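PDB 6NWZ: carbohydrate deacetylase Agd3 from Neosartorya fumigata, which probably removes acetyl groups from the exopolysaccharide galactosaminogalactan, as a zinc-binding carbohydrate esterase required for fungal biofilm formation. Local coordinates for residues A[241-249]-A[656-666]; A[643-653]-A[674-682]. All coordinates share one frame; numbering follows the deposited sequence.

Overall arrangement
The two contacts are neighbours, with centres about 14 Å apart. Their segments alternate along the chain: 241-249, 643-653, 656-666, then 674-682. The three later segments belong to the C-terminal domain. A small antiparallel sheet, in the order 639-643, 663-667, 654-656, links the contacts. Phe643 of contact 2 pairs there with Leu663 of contact 1, and Leu663 also packs on Pro647. Contact 1 ties the hairpin of strands 654-656 and 663-667 to the loop between helix 224-237 and strand 252-257. Contact 2 lays the loop between strands 639-643 and 654-656 along strand 674-683. Contact 1 thus joins the C-terminal domain to the 241-249 loop, while contact 2 holds the 643-653 loop against strand 674-683 within the domain.

Contact 1: A[241-249]-A[656-666]; sequences LYAGHRRVN and EQLGSDPLTVW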
# COMPACT_ATOMS: atom_id res chain seq x y z
N LEU A 241 -5.29 -7.78 19.36
CA LEU A 241 -5.02 -9.21 19.23
C LEU A 241 -5.89 -9.76 18.11
O LEU A 241 -7.12 -9.72 18.21
CB LEU A 241 -5.29 -9.93 20.55
CG LEU A 241 -5.04 -11.43 20.66
CD1 LEU A 241 -3.57 -11.75 20.43
CD2 LEU A 241 -5.50 -11.92 22.02
N TYR A 242 -5.26 -10.28 17.06
CA TYR A 242 -6.00 -10.70 15.87
C TYR A 242 -5.10 -11.53 14.97
O TYR A 242 -3.87 -11.48 15.06
CB TYR A 242 -6.55 -9.49 15.10
CG TYR A 242 -5.49 -8.48 14.72
CD1 TYR A 242 -4.78 -8.60 13.53
CD2 TYR A 242 -5.19 -7.41 15.55
CE1 TYR A 242 -3.80 -7.68 13.18
CE2 TYR A 242 -4.22 -6.49 15.21
CZ TYR A 242 -3.53 -6.63 14.03
OH TYR A 242 -2.57 -5.71 13.70
N ALA A 243 -5.74 -12.29 14.09
CA ALA A 243 -5.03 -12.96 13.00
C ALA A 243 -4.84 -11.93 11.90
O ALA A 243 -5.78 -11.61 11.16
CB ALA A 243 -5.81 -14.18 12.52
N GLY A 244 -3.64 -11.39 11.80
CA GLY A 244 -3.39 -10.37 10.80
C GLY A 244 -1.99 -9.82 10.92
O GLY A 244 -1.14 -10.39 11.61
N HIS A 245 -1.77 -8.69 10.25
CA HIS A 245 -0.43 -8.14 10.08
C HIS A 245 -0.48 -6.72 9.53
O HIS A 245 -1.05 -6.48 8.46
CB HIS A 245 0.38 -9.05 9.15
CG HIS A 245 1.75 -8.56 8.84
ND1 HIS A 245 2.66 -8.20 9.81
CD2 HIS A 245 2.39 -8.37 7.65
CE1 HIS A 245 3.79 -7.81 9.25
NE2 HIS A 245 3.65 -7.91 7.94
N ARG A 246 0.11 -5.76 10.25
CA ARG A 246 0.12 -4.35 9.87
C ARG A 246 1.53 -3.94 9.47
O ARG A 246 2.38 -3.71 10.34
CB ARG A 246 -0.39 -3.46 11.01
CG ARG A 246 -0.37 -1.98 10.66
CD ARG A 246 -0.55 -1.12 11.90
NE ARG A 246 0.69 -0.99 12.66
CZ ARG A 246 0.76 -0.60 13.93
NH1 ARG A 246 -0.35 -0.30 14.60
NH2 ARG A 246 1.94 -0.51 14.54
N ARG A 247 1.77 -3.80 8.17
CA ARG A 247 3.06 -3.37 7.65
C ARG A 247 2.84 -2.36 6.53
O ARG A 247 1.92 -2.52 5.72
CB ARG A 247 3.88 -4.57 7.16
CG ARG A 247 5.10 -4.22 6.30
CD ARG A 247 6.20 -3.55 7.11
NE ARG A 247 6.76 -4.44 8.11
CZ ARG A 247 6.59 -4.29 9.42
NH1 ARG A 247 5.88 -3.28 9.90
NH2 ARG A 247 7.14 -5.16 10.26
N VAL A 248 3.67 -1.32 6.49
CA VAL A 248 3.64 -0.33 5.42
C VAL A 248 4.98 -0.39 4.69
O VAL A 248 6.03 -0.14 5.29
CB VAL A 248 3.37 1.08 5.94
CG1 VAL A 248 3.50 2.10 4.80
CG2 VAL A 248 1.98 1.16 6.54
N ASN A 249 4.94 -0.72 3.40
CA ASN A 249 6.14 -0.75 2.57
C ASN A 249 6.21 0.51 1.73
O ASN A 249 5.20 0.96 1.18
CB ASN A 249 6.16 -1.99 1.66
CG ASN A 249 6.45 -3.27 2.42
OD1 ASN A 249 5.70 -4.25 2.30
ND2 ASN A 249 7.53 -3.29 3.19
N GLU A 656 8.34 -10.87 14.39
CA GLU A 656 8.55 -9.57 13.75
C GLU A 656 8.02 -8.50 14.69
O GLU A 656 6.85 -8.57 15.09
CB GLU A 656 7.83 -9.53 12.40
CG GLU A 656 8.29 -8.45 11.44
CD GLU A 656 7.69 -8.61 10.05
OE1 GLU A 656 6.95 -9.59 9.83
OE2 GLU A 656 7.95 -7.75 9.18
N GLN A 657 8.87 -7.54 15.05
CA GLN A 657 8.47 -6.46 15.94
C GLN A 657 9.38 -5.25 15.78
O GLN A 657 10.18 -4.94 16.66
CB GLN A 657 8.48 -6.94 17.40
CG GLN A 657 7.73 -6.02 18.35
CD GLN A 657 7.65 -6.57 19.76
OE1 GLN A 657 8.12 -7.68 20.04
NE2 GLN A 657 7.06 -5.81 20.67
N LEU A 658 9.25 -4.55 14.65
CA LEU A 658 10.09 -3.39 14.37
C LEU A 658 9.54 -2.15 15.06
O LEU A 658 8.32 -1.95 15.12
CB LEU A 658 10.16 -3.14 12.87
CG LEU A 658 10.63 -4.29 11.98
CD1 LEU A 658 10.29 -3.99 10.53
CD2 LEU A 658 12.13 -4.50 12.15
N GLY A 659 10.45 -1.32 15.56
CA GLY A 659 10.04 -0.06 16.16
C GLY A 659 9.08 -0.29 17.31
O GLY A 659 9.32 -1.12 18.20
N SER A 660 7.96 0.44 17.28
CA SER A 660 6.92 0.32 18.30
C SER A 660 5.75 -0.54 17.83
O SER A 660 4.66 -0.46 18.40
CB SER A 660 6.44 1.71 18.72
OG SER A 660 5.97 2.45 17.60
N ASP A 661 5.96 -1.37 16.81
CA ASP A 661 4.92 -2.26 16.33
C ASP A 661 4.57 -3.29 17.39
O ASP A 661 5.38 -3.59 18.28
CB ASP A 661 5.36 -2.98 15.06
CG ASP A 661 5.20 -2.14 13.82
OD1 ASP A 661 4.43 -1.16 13.86
OD2 ASP A 661 5.83 -2.48 12.79
N PRO A 662 3.37 -3.85 17.33
CA PRO A 662 3.08 -5.05 18.12
C PRO A 662 3.86 -6.24 17.60
O PRO A 662 4.45 -6.22 16.51
CB PRO A 662 1.57 -5.24 17.94
CG PRO A 662 1.24 -4.50 16.68
CD PRO A 662 2.18 -3.33 16.64
N LEU A 663 3.88 -7.30 18.40
CA LEU A 663 4.57 -8.53 18.04
C LEU A 663 3.76 -9.31 17.01
O LEU A 663 2.60 -9.65 17.27
CB LEU A 663 4.83 -9.38 19.28
CG LEU A 663 5.39 -10.78 19.02
CD1 LEU A 663 6.69 -10.71 18.22
CD2 LEU A 663 5.62 -11.49 20.34
N THR A 664 4.36 -9.59 15.86
CA THR A 664 3.75 -10.42 14.83
C THR A 664 4.45 -11.77 14.83
O THR A 664 5.68 -11.84 14.71
CB THR A 664 3.85 -9.76 13.45
OG1 THR A 664 3.28 -8.45 13.49
CG2 THR A 664 3.11 -10.60 12.41
N VAL A 665 3.68 -12.85 14.98
CA VAL A 665 4.20 -14.21 14.99
C VAL A 665 3.67 -14.93 13.76
O VAL A 665 2.45 -15.02 13.57
CB VAL A 665 3.82 -14.95 16.29
CG1 VAL A 665 4.31 -16.39 16.25
CG2 VAL A 665 4.39 -14.23 17.50
N TRP A 666 4.58 -15.43 12.92
CA TRP A 666 4.21 -16.18 11.72
C TRP A 666 4.10 -17.65 12.10
O TRP A 666 5.11 -18.35 12.22
CB TRP A 666 5.23 -15.94 10.61
CG TRP A 666 5.23 -14.51 10.14
CD1 TRP A 666 6.04 -13.50 10.57
CD2 TRP A 666 4.34 -13.92 9.18
NE1 TRP A 666 5.73 -12.33 9.92
CE2 TRP A 666 4.69 -12.56 9.07
CE3 TRP A 666 3.29 -14.41 8.40
CZ2 TRP A 666 4.02 -11.68 8.21
CZ3 TRP A 666 2.63 -13.54 7.54
CH2 TRP A 666 3.00 -12.19 7.45
O HOH W 1 6.43 -7.95 6.92
O HOH W 2 2.29 1.26 17.29
O HOH W 3 7.23 -4.69 12.81
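Asp661 receives two arginines, one on each carboxylate oxygen. Arg246 NH2 donates to Asp661 OD1 at 2.7 Å, on the anti side of that oxygen and well out of the carboxylate plane. Arg247 NH1 donates to Asp661 OD2 at 3.0 Å, nearly along the C-O axis. Here the guanidinium and carboxylate planes are only 14° apart. Arg247 serves a second acid as well: its NH2 reaches Glu656 OE2 at 2.9 Å, from above that carboxylate. Two bends in the Arg247 chain, at chi2 (69°) and chi3 (65°), bring the guanidinium between the two acids. Leu658 CD1 lies over a face of this group, 3.4 Å from Arg247 NH2.

The four charged residues form a salt-bridge network at the turn end of a beta hairpin. Its arms are strands 654-656 and 663-667, and a type II' turn from Leu658 to Asp661 lies between them. The other Glu656 oxygen, OE1, accepts from Trp666 NE1 at 3.0 Å, with the oxygen in the indole plane. Glu656 is thus gripped at both oxygens. His245 CG is anti to the backbone N, which sends the ring toward the hairpin. Trp666 then turns its edge onto His245 in a T-shaped pair, with Trp666 CZ2 over the face centre, 3.7 Å from His245 CD2. The Thr664 methyl, CG2, sits 3.6 Å from His245 ND1. One water joins His245 NE2 to Glu656 OE2. Another accepts from Arg247 NH2 and Leu658 N and donates to Asp661 OD2. Arg246 also makes a cation-pi contact with Trp587, and its NH1 bonds to Thr155 O, in the CBM87 range.

Contact 2: A[643-653]-A[674-682]; sequences FPVAPTSTQGY and VTFTLSTPI. With MAN (alpha-D-mannopyranose), chain E.
The rings of Phe643 and Phe676 form a T-shaped pair, the edge of Phe643 toward the face of Phe676, with centroids 5.6 Å apart. Pro647 CG lies over a face of Phe643, and Leu678 CD1 is at its edge. The edge of Phe676 meets Ser649 O and Tyr653 CD2. The Gln651 amide lies obliquely by this ring, its plane turned 23° from it. Tyr653 OH touches Val674 CG2 at 3.3 Å.

Beyond CG the Gln651 chain is extended, which carries its NE2 to Thr675 O at 2.7 Å. Thr677 O takes two donors: Thr648 N nearly head-on at 2.6 Å, and Thr648 OG1 from the side at 3.2 Å. Ala646 O accepts from both Ser679 N (3.1 Å) and Ser679 OG. Pro647 and Leu678 form a single beta bridge. Val645 CG2 packs on Ile682 CG1. Thr680 OG1 carries a covalently linked mannose.

Phe676 and Leu678 pair by backbone with strand 622-629. The Thr675 and Thr677 carbonyls instead serve the loop, which therefore satisfies polar atoms along the other edge of strand 674-683 while Phe643, Pro647 and Tyr653 pack around Phe676.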
# COMPACT_ATOMS: atom_id res chain seq x y z
N PHE A 643 0.17 -9.73 18.47
CA PHE A 643 0.04 -9.79 19.92
C PHE A 643 0.23 -8.42 20.53
O PHE A 643 1.23 -7.75 20.26
CB PHE A 643 1.07 -10.76 20.51
CG PHE A 643 0.75 -12.21 20.29
CD1 PHE A 643 1.18 -12.86 19.14
CD2 PHE A 643 0.03 -12.92 21.23
CE1 PHE A 643 0.88 -14.19 18.94
CE2 PHE A 643 -0.27 -14.25 21.03
CZ PHE A 643 0.16 -14.89 19.88
N PRO A 644 -0.71 -7.96 21.38
CA PRO A 644 -0.50 -6.71 22.12
C PRO A 644 0.25 -6.96 23.42
O PRO A 644 0.79 -6.04 24.04
CB PRO A 644 -1.92 -6.22 22.38
CG PRO A 644 -2.71 -7.50 22.52
CD PRO A 644 -2.05 -8.53 21.62
N VAL A 645 0.26 -8.22 23.86
CA VAL A 645 1.02 -8.67 25.01
C VAL A 645 1.85 -9.86 24.57
O VAL A 645 1.36 -10.72 23.83
CB VAL A 645 0.11 -9.04 26.20
CG1 VAL A 645 0.94 -9.58 27.35
CG2 VAL A 645 -0.68 -7.83 26.66
N ALA A 646 3.10 -9.91 25.00
CA ALA A 646 3.99 -10.97 24.57
C ALA A 646 3.47 -12.32 25.05
O ALA A 646 3.10 -12.45 26.22
CB ALA A 646 5.40 -10.72 25.09
N PRO A 647 3.41 -13.33 24.18
CA PRO A 647 3.06 -14.68 24.64
C PRO A 647 4.19 -15.28 25.46
O PRO A 647 5.32 -14.78 25.49
CB PRO A 647 2.85 -15.45 23.33
CG PRO A 647 3.64 -14.70 22.31
CD PRO A 647 3.55 -13.26 22.71
N THR A 648 3.88 -16.38 26.15
CA THR A 648 4.87 -17.01 27.02
C THR A 648 6.04 -17.57 26.23
O THR A 648 7.16 -17.65 26.76
CB THR A 648 4.23 -18.13 27.84
OG1 THR A 648 3.46 -18.98 26.98
CG2 THR A 648 3.33 -17.54 28.92
N SER A 649 5.82 -17.96 24.97
CA SER A 649 6.90 -18.45 24.13
C SER A 649 6.48 -18.35 22.67
O SER A 649 5.36 -18.75 22.32
CB SER A 649 7.26 -19.90 24.47
OG SER A 649 8.23 -20.41 23.57
N THR A 650 7.37 -17.82 21.83
CA THR A 650 7.09 -17.77 20.40
C THR A 650 7.19 -19.14 19.74
O THR A 650 6.95 -19.24 18.54
CB THR A 650 8.03 -16.78 19.72
OG1 THR A 650 9.39 -17.18 19.93
CG2 THR A 650 7.82 -15.39 20.29
N GLN A 651 7.55 -20.17 20.51
CA GLN A 651 7.51 -21.57 20.06
C GLN A 651 8.33 -21.78 18.79
O GLN A 651 7.96 -22.57 17.92
CB GLN A 651 6.07 -22.03 19.86
CG GLN A 651 5.21 -21.93 21.12
CD GLN A 651 3.80 -22.42 20.90
OE1 GLN A 651 3.51 -23.11 19.92
NE2 GLN A 651 2.90 -22.06 21.81
N GLY A 652 9.46 -21.08 18.69
CA GLY A 652 10.36 -21.27 17.57
C GLY A 652 9.81 -20.86 16.22
O GLY A 652 10.34 -21.31 15.20
N TYR A 653 8.77 -20.04 16.18
CA TYR A 653 8.26 -19.52 14.92
C TYR A 653 8.94 -18.19 14.59
O TYR A 653 9.60 -17.57 15.43
CB TYR A 653 6.75 -19.34 14.99
CG TYR A 653 5.97 -20.62 15.16
CD1 TYR A 653 5.72 -21.46 14.08
CD2 TYR A 653 5.46 -20.99 16.40
CE1 TYR A 653 5.01 -22.63 14.23
CE2 TYR A 653 4.74 -22.16 16.56
CZ TYR A 653 4.51 -22.98 15.47
OH TYR A 653 3.80 -24.15 15.62
N VAL A 674 -2.18 -24.53 16.68
CA VAL A 674 -1.18 -24.00 17.60
C VAL A 674 -1.86 -23.07 18.60
O VAL A 674 -2.77 -22.32 18.23
CB VAL A 674 -0.06 -23.27 16.84
CG1 VAL A 674 1.04 -22.82 17.79
CG2 VAL A 674 0.50 -24.17 15.74
N THR A 675 -1.42 -23.13 19.85
CA THR A 675 -1.98 -22.32 20.93
C THR A 675 -0.87 -21.57 21.65
O THR A 675 0.19 -22.14 21.94
CB THR A 675 -2.77 -23.19 21.92
OG1 THR A 675 -3.95 -23.69 21.28
CG2 THR A 675 -3.17 -22.38 23.15
N PHE A 676 -1.11 -20.29 21.92
CA PHE A 676 -0.17 -19.43 22.62
C PHE A 676 -0.79 -18.93 23.92
O PHE A 676 -1.97 -18.56 23.94
CB PHE A 676 0.24 -18.22 21.76
CG PHE A 676 0.94 -18.60 20.48
CD1 PHE A 676 0.21 -18.87 19.33
CD2 PHE A 676 2.32 -18.69 20.43
CE1 PHE A 676 0.85 -19.23 18.16
CE2 PHE A 676 2.97 -19.04 19.26
CZ PHE A 676 2.23 -19.31 18.12
N THR A 677 -0.01 -18.92 24.99
CA THR A 677 -0.45 -18.44 26.29
C THR A 677 0.06 -17.02 26.50
O THR A 677 1.27 -16.76 26.40
CB THR A 677 0.05 -19.35 27.41
OG1 THR A 677 -0.67 -20.59 27.37
CG2 THR A 677 -0.15 -18.70 28.76
N LEU A 678 -0.85 -16.10 26.80
CA LEU A 678 -0.47 -14.72 27.06
C LEU A 678 0.30 -14.63 28.37
O LEU A 678 -0.15 -15.13 29.41
CB LEU A 678 -1.71 -13.83 27.12
CG LEU A 678 -2.15 -13.11 25.85
CD1 LEU A 678 -2.18 -14.05 24.65
CD2 LEU A 678 -3.51 -12.47 26.06
N SER A 679 1.48 -14.00 28.32
CA SER A 679 2.27 -13.83 29.54
C SER A 679 1.53 -12.99 30.56
O SER A 679 1.44 -13.36 31.74
CB SER A 679 3.62 -13.19 29.20
OG SER A 679 3.43 -11.92 28.60
N THR A 680 0.99 -11.85 30.13
CA THR A 680 0.11 -11.04 30.96
C THR A 680 -1.29 -11.07 30.36
O THR A 680 -1.52 -10.48 29.29
CB THR A 680 0.64 -9.60 31.06
OG1 THR A 680 1.73 -9.54 31.98
CG2 THR A 680 -0.46 -8.66 31.55
N PRO A 681 -2.24 -11.77 30.98
CA PRO A 681 -3.58 -11.89 30.39
C PRO A 681 -4.26 -10.55 30.20
O PRO A 681 -4.14 -9.64 31.03
CB PRO A 681 -4.34 -12.76 31.41
CG PRO A 681 -3.28 -13.54 32.08
CD PRO A 681 -2.08 -12.64 32.16
N ILE A 682 -5.00 -10.43 29.10
CA ILE A 682 -5.68 -9.19 28.76
C ILE A 682 -7.02 -9.15 29.48
O ILE A 682 -7.88 -10.01 29.26
CB ILE A 682 -5.88 -9.06 27.24
CG1 ILE A 682 -4.52 -9.00 26.53
CG2 ILE A 682 -6.74 -7.85 26.92
CD1 ILE A 682 -4.63 -9.07 25.03
C1 MAN E . 3.03 -9.53 31.35
C2 MAN E . 3.52 -9.58 32.82
C3 MAN E . 3.10 -8.31 33.58
C4 MAN E . 3.54 -7.04 32.83
C5 MAN E . 3.03 -7.06 31.38
C6 MAN E . 3.60 -5.93 30.55
O2 MAN E . 4.96 -9.63 32.89
O3 MAN E . 3.59 -8.30 34.92
O4 MAN E . 3.02 -5.88 33.47
O5 MAN E . 3.39 -8.32 30.71
O6 MAN E . 3.58 -6.32 29.18